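Local coordinates for succinoglycan biosynthesis protein (Bacillus cereus ATCC 14579, PDB 2QGM), which probably acts as a hydrolase of the erythromycin esterase-like family, with a possible link to succinoglycan biosynthesis and no established substrate, at residues N181-I184 / D185-L189; F327-R331 / L332-Y336. All blocks are in the same frame, centred on the assembly; numbering follows the deposited sequence.

Overall arrangement
Both contacts are local, each made within one unbroken piece of chain, and their centres lie about 34 Å apart. Contact 1 sits far from the middle of the molecule, on helix 177-190, and stays helical throughout; its buried side meets helices 195-203 and 253-269, while its polar side carries a salt bridge and a bridging water. Contact 2 is nearer the middle and joins two kinds of element, the end of helix 324-332 and the start of strand 336-344 in the mixed sheet. There a tyrosine ring and leucines make the buried packing, and a lysine bonds to the backbone of the turn on the exposed side.

Contact 1 of 2, residues N181-I184 / D185-L189; sequences NKVI and DYVRL
Asn181 reaches Asp185 one helical turn on, by backbone and by water. Its carbonyl O takes the N-H of Asp185, with 2.8 Å between Asn181 O and Asp185 N. The carboxylate of Asp185 is turned back over the same turn, its CG anti to the carbonyl carbon (chi1 -70°), which places OD2 where one water can join the two side chains. That water accepts from Asn181 ND2 and donates to Asp185 OD2 at 2.6 Å, while Asn181 OD1 is taken by Gln177. Lys182 contributes a long, weak backbone bond from Tyr186 N, and its side chain leaves toward Trp255 and Thr259.

Val183 O is held more firmly, by Val187 N at 3.1 Å, and the two valines follow one another along the buried side of the helix, Val183 CG1 lying 4.4 Å from Val187 CG2. This is the ordinary i to i+4 pattern of an amphipathic alpha helix, here helix 177-190 in the erythromycin esterase-like chain: Val183 packs on Tyr202 and Thr259, and both valines touch Leu237.

Ile184 closes the run, its O receiving Arg188 N at 2.8 Å. Its side chain rests on Val198 and Glu199, and CG2 lies 3.8 Å from Arg188 NH1 as the two side chains cross obliquely. Arg188 starts extended and then bends at chi3 (58°), which folds the guanidinium back toward the preceding turn. One of its faces lies against Asp185 CA, offset toward the rim, and Arg188 NH2 forms a salt bridge with Asp185 OD1 at 2.6 Å, whose hydrogen bond is weak, being bent.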
# COMPACT_ATOMS: atom_id res chain seq x y z
N ASN A 181 -11.37 5.74 -20.86
CA ASN A 181 -11.79 7.08 -21.27
C ASN A 181 -10.70 8.12 -21.01
O ASN A 181 -10.58 9.10 -21.75
CB ASN A 181 -13.08 7.47 -20.54
CG ASN A 181 -14.32 6.98 -21.25
OD1 ASN A 181 -14.34 5.89 -21.82
ND2 ASN A 181 -15.38 7.80 -21.23
N LYS A 182 -9.91 7.92 -19.97
CA LYS A 182 -8.84 8.85 -19.67
C LYS A 182 -7.92 8.93 -20.90
O LYS A 182 -7.53 10.01 -21.34
CB LYS A 182 -8.03 8.37 -18.46
CG LYS A 182 -7.07 9.41 -17.91
CD LYS A 182 -7.85 10.47 -17.15
CE LYS A 182 -6.92 11.52 -16.55
NZ LYS A 182 -7.70 12.56 -15.81
N VAL A 183 -7.61 7.76 -21.45
CA VAL A 183 -6.74 7.64 -22.62
C VAL A 183 -7.45 8.14 -23.88
O VAL A 183 -6.93 8.99 -24.60
CB VAL A 183 -6.32 6.18 -22.90
CG1 VAL A 183 -5.40 6.13 -24.12
CG2 VAL A 183 -5.62 5.58 -21.69
N ILE A 184 -8.64 7.60 -24.13
CA ILE A 184 -9.41 7.97 -25.31
C ILE A 184 -9.66 9.48 -25.40
O ILE A 184 -9.49 10.08 -26.47
CB ILE A 184 -10.79 7.26 -25.33
CG1 ILE A 184 -10.61 5.75 -25.40
CG2 ILE A 184 -11.60 7.74 -26.53
CD1 ILE A 184 -9.97 5.26 -26.69
N ASP A 185 -10.09 10.07 -24.29
CA ASP A 185 -10.37 11.51 -24.25
C ASP A 185 -9.14 12.31 -24.66
O ASP A 185 -9.24 13.25 -25.44
CB ASP A 185 -10.81 11.93 -22.85
CG ASP A 185 -12.19 11.42 -22.50
OD1 ASP A 185 -12.88 10.91 -23.40
OD2 ASP A 185 -12.58 11.53 -21.33
N TYR A 186 -7.98 11.93 -24.14
CA TYR A 186 -6.75 12.63 -24.47
C TYR A 186 -6.47 12.55 -25.97
O TYR A 186 -6.16 13.55 -26.60
CB TYR A 186 -5.57 12.04 -23.70
CG TYR A 186 -4.24 12.55 -24.21
CD1 TYR A 186 -3.81 13.84 -23.90
CD2 TYR A 186 -3.45 11.78 -25.05
CE1 TYR A 186 -2.62 14.34 -24.40
CE2 TYR A 186 -2.25 12.27 -25.57
CZ TYR A 186 -1.84 13.55 -25.24
OH TYR A 186 -0.67 14.05 -25.76
N VAL A 187 -6.58 11.34 -26.53
CA VAL A 187 -6.34 11.13 -27.95
C VAL A 187 -7.32 11.91 -28.83
O VAL A 187 -6.92 12.51 -29.82
CB VAL A 187 -6.45 9.63 -28.31
CG1 VAL A 187 -6.32 9.44 -29.82
CG2 VAL A 187 -5.37 8.85 -27.58
N ARG A 188 -8.59 11.91 -28.46
CA ARG A 188 -9.61 12.62 -29.23
C ARG A 188 -9.34 14.13 -29.29
O ARG A 188 -9.65 14.78 -30.28
CB ARG A 188 -10.99 12.38 -28.62
CG ARG A 188 -12.14 12.99 -29.41
CD ARG A 188 -13.49 12.56 -28.85
NE ARG A 188 -13.64 12.92 -27.45
CZ ARG A 188 -13.86 12.06 -26.46
NH1 ARG A 188 -13.96 10.75 -26.72
NH2 ARG A 188 -13.98 12.49 -25.22
N LEU A 189 -8.75 14.66 -28.23
CA LEU A 189 -8.45 16.08 -28.14
C LEU A 189 -7.10 16.48 -28.71
O LEU A 189 -6.99 17.45 -29.47
CB LEU A 189 -8.55 16.52 -26.68
CG LEU A 189 -8.16 17.93 -26.25
CD1 LEU A 189 -8.96 18.97 -27.02
CD2 LEU A 189 -8.42 18.07 -24.76
O HOH W 1 -14.87 10.57 -20.53

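Contact 2 of 2, residues F327-R331 / L332-Y336; sequences FLKER and LDNNY
Leu328 lies against one face of the Tyr336 ring where helix 324-332 ends and the chain turns into strand 336-344, a helix-to-strand connection leading into the mixed sheet. Leu328 CB sits over the ring in a CH-pi contact, 3.9 Å from the Tyr336 centroid and 16° off the normal, displaced toward the CD2-CE2 side. Farther along the same side chain, Leu328 CD1 comes within 3.8 Å of Tyr336 CZ, near the phenol end. The ring is carried there with CG anti to the backbone N, and its OH is hydrogen-bonded to Ile310 O.

Leu332, one turn on from Leu328, runs side by side with it and points the same way; Leu328 CD2 and Leu332 CD1 are 4.0 Å apart. Leu332 also touches Met291 of helix 276-297 and Tyr76 of strand 76-79.

At the C-terminus of the helix, Leu328 O accepts Leu332 N, and Lys329 O accepts Asp333 N at 2.7 Å. Asp333 then leaves helical geometry with positive phi. Across this turn, the Lys329 side chain bends at chi2 (63°) and lies alongside Asn334, its CD 3.5 Å from Asp333 O. A water donates to both Lys329 O and Asp333 OD1, tying the helix end to the turn. Lys329 NZ itself bonds to Asp333 O at 3.2 Å, coming from above the carbonyl, 70° out of its plane.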
# COMPACT_ATOMS: atom_id res chain seq x y z
N PHE A 327 11.12 -5.74 -4.44
CA PHE A 327 11.57 -5.13 -5.68
C PHE A 327 11.97 -3.68 -5.45
O PHE A 327 12.87 -3.18 -6.11
CB PHE A 327 10.47 -5.20 -6.74
CG PHE A 327 10.12 -6.60 -7.14
CD1 PHE A 327 8.82 -7.06 -7.01
CD2 PHE A 327 11.11 -7.46 -7.61
CE1 PHE A 327 8.50 -8.37 -7.35
CE2 PHE A 327 10.80 -8.78 -7.95
CZ PHE A 327 9.49 -9.23 -7.82
N LEU A 328 11.28 -3.01 -4.53
CA LEU A 328 11.60 -1.63 -4.21
C LEU A 328 12.92 -1.59 -3.45
O LEU A 328 13.75 -0.71 -3.67
CB LEU A 328 10.49 -1.00 -3.36
CG LEU A 328 9.17 -0.73 -4.07
CD1 LEU A 328 8.10 -0.36 -3.05
CD2 LEU A 328 9.36 0.40 -5.09
N LYS A 329 13.13 -2.56 -2.56
CA LYS A 329 14.37 -2.59 -1.79
C LYS A 329 15.56 -2.86 -2.72
O LYS A 329 16.61 -2.24 -2.58
CB LYS A 329 14.31 -3.67 -0.70
CG LYS A 329 15.55 -3.72 0.19
CD LYS A 329 15.74 -2.42 0.98
CE LYS A 329 16.93 -2.52 1.93
NZ LYS A 329 17.23 -1.22 2.60
N GLU A 330 15.37 -3.77 -3.68
CA GLU A 330 16.42 -4.11 -4.63
C GLU A 330 16.82 -2.93 -5.51
O GLU A 330 18.01 -2.62 -5.67
CB GLU A 330 15.97 -5.25 -5.55
CG GLU A 330 15.82 -6.59 -4.87
CD GLU A 330 15.16 -7.63 -5.77
OE1 GLU A 330 15.61 -7.79 -6.92
OE2 GLU A 330 14.21 -8.30 -5.31
N ARG A 331 15.82 -2.30 -6.10
CA ARG A 331 16.02 -1.16 -6.99
C ARG A 331 16.44 0.11 -6.27
O ARG A 331 17.20 0.90 -6.82
CB ARG A 331 14.74 -0.85 -7.75
CG ARG A 331 14.15 -1.98 -8.56
CD ARG A 331 12.83 -1.54 -9.16
NE ARG A 331 12.13 -2.62 -9.85
CZ ARG A 331 10.91 -2.50 -10.36
NH1 ARG A 331 10.27 -1.35 -10.26
NH2 ARG A 331 10.33 -3.53 -10.97
N LEU A 332 15.94 0.31 -5.06
CA LEU A 332 16.21 1.53 -4.32
C LEU A 332 17.22 1.47 -3.18
O LEU A 332 17.74 2.50 -2.76
CB LEU A 332 14.89 2.10 -3.81
CG LEU A 332 13.85 2.35 -4.91
CD1 LEU A 332 12.51 2.67 -4.28
CD2 LEU A 332 14.30 3.49 -5.83
N ASP A 333 17.48 0.27 -2.67
CA ASP A 333 18.42 0.09 -1.57
C ASP A 333 18.03 0.96 -0.36
O ASP A 333 16.94 0.81 0.17
CB ASP A 333 19.86 0.40 -2.03
CG ASP A 333 20.90 0.04 -0.98
OD1 ASP A 333 20.79 -1.04 -0.37
OD2 ASP A 333 21.84 0.84 -0.78
N ASN A 334 18.91 1.86 0.07
CA ASN A 334 18.60 2.69 1.24
C ASN A 334 17.64 3.84 0.99
O ASN A 334 17.31 4.59 1.92
CB ASN A 334 19.89 3.23 1.86
CG ASN A 334 20.62 2.18 2.68
OD1 ASN A 334 21.75 2.39 3.12
ND2 ASN A 334 19.97 1.05 2.91
N ASN A 335 17.18 4.01 -0.25
CA ASN A 335 16.24 5.09 -0.55
C ASN A 335 14.81 4.65 -0.33
O ASN A 335 13.87 5.41 -0.59
CB ASN A 335 16.42 5.58 -1.99
CG ASN A 335 15.88 6.98 -2.20
OD1 ASN A 335 15.93 7.82 -1.29
ND2 ASN A 335 15.39 7.25 -3.41
N TYR A 336 14.64 3.41 0.13
CA TYR A 336 13.31 2.88 0.45
C TYR A 336 13.32 2.39 1.89
O TYR A 336 14.02 1.44 2.23
CB TYR A 336 12.93 1.72 -0.48
CG TYR A 336 11.64 1.02 -0.09
CD1 TYR A 336 10.44 1.72 0.01
CD2 TYR A 336 11.61 -0.35 0.15
CE1 TYR A 336 9.24 1.08 0.33
CE2 TYR A 336 10.42 -1.01 0.48
CZ TYR A 336 9.24 -0.28 0.57
OH TYR A 336 8.05 -0.90 0.88
O HOH W 2 19.12 -3.55 -1.09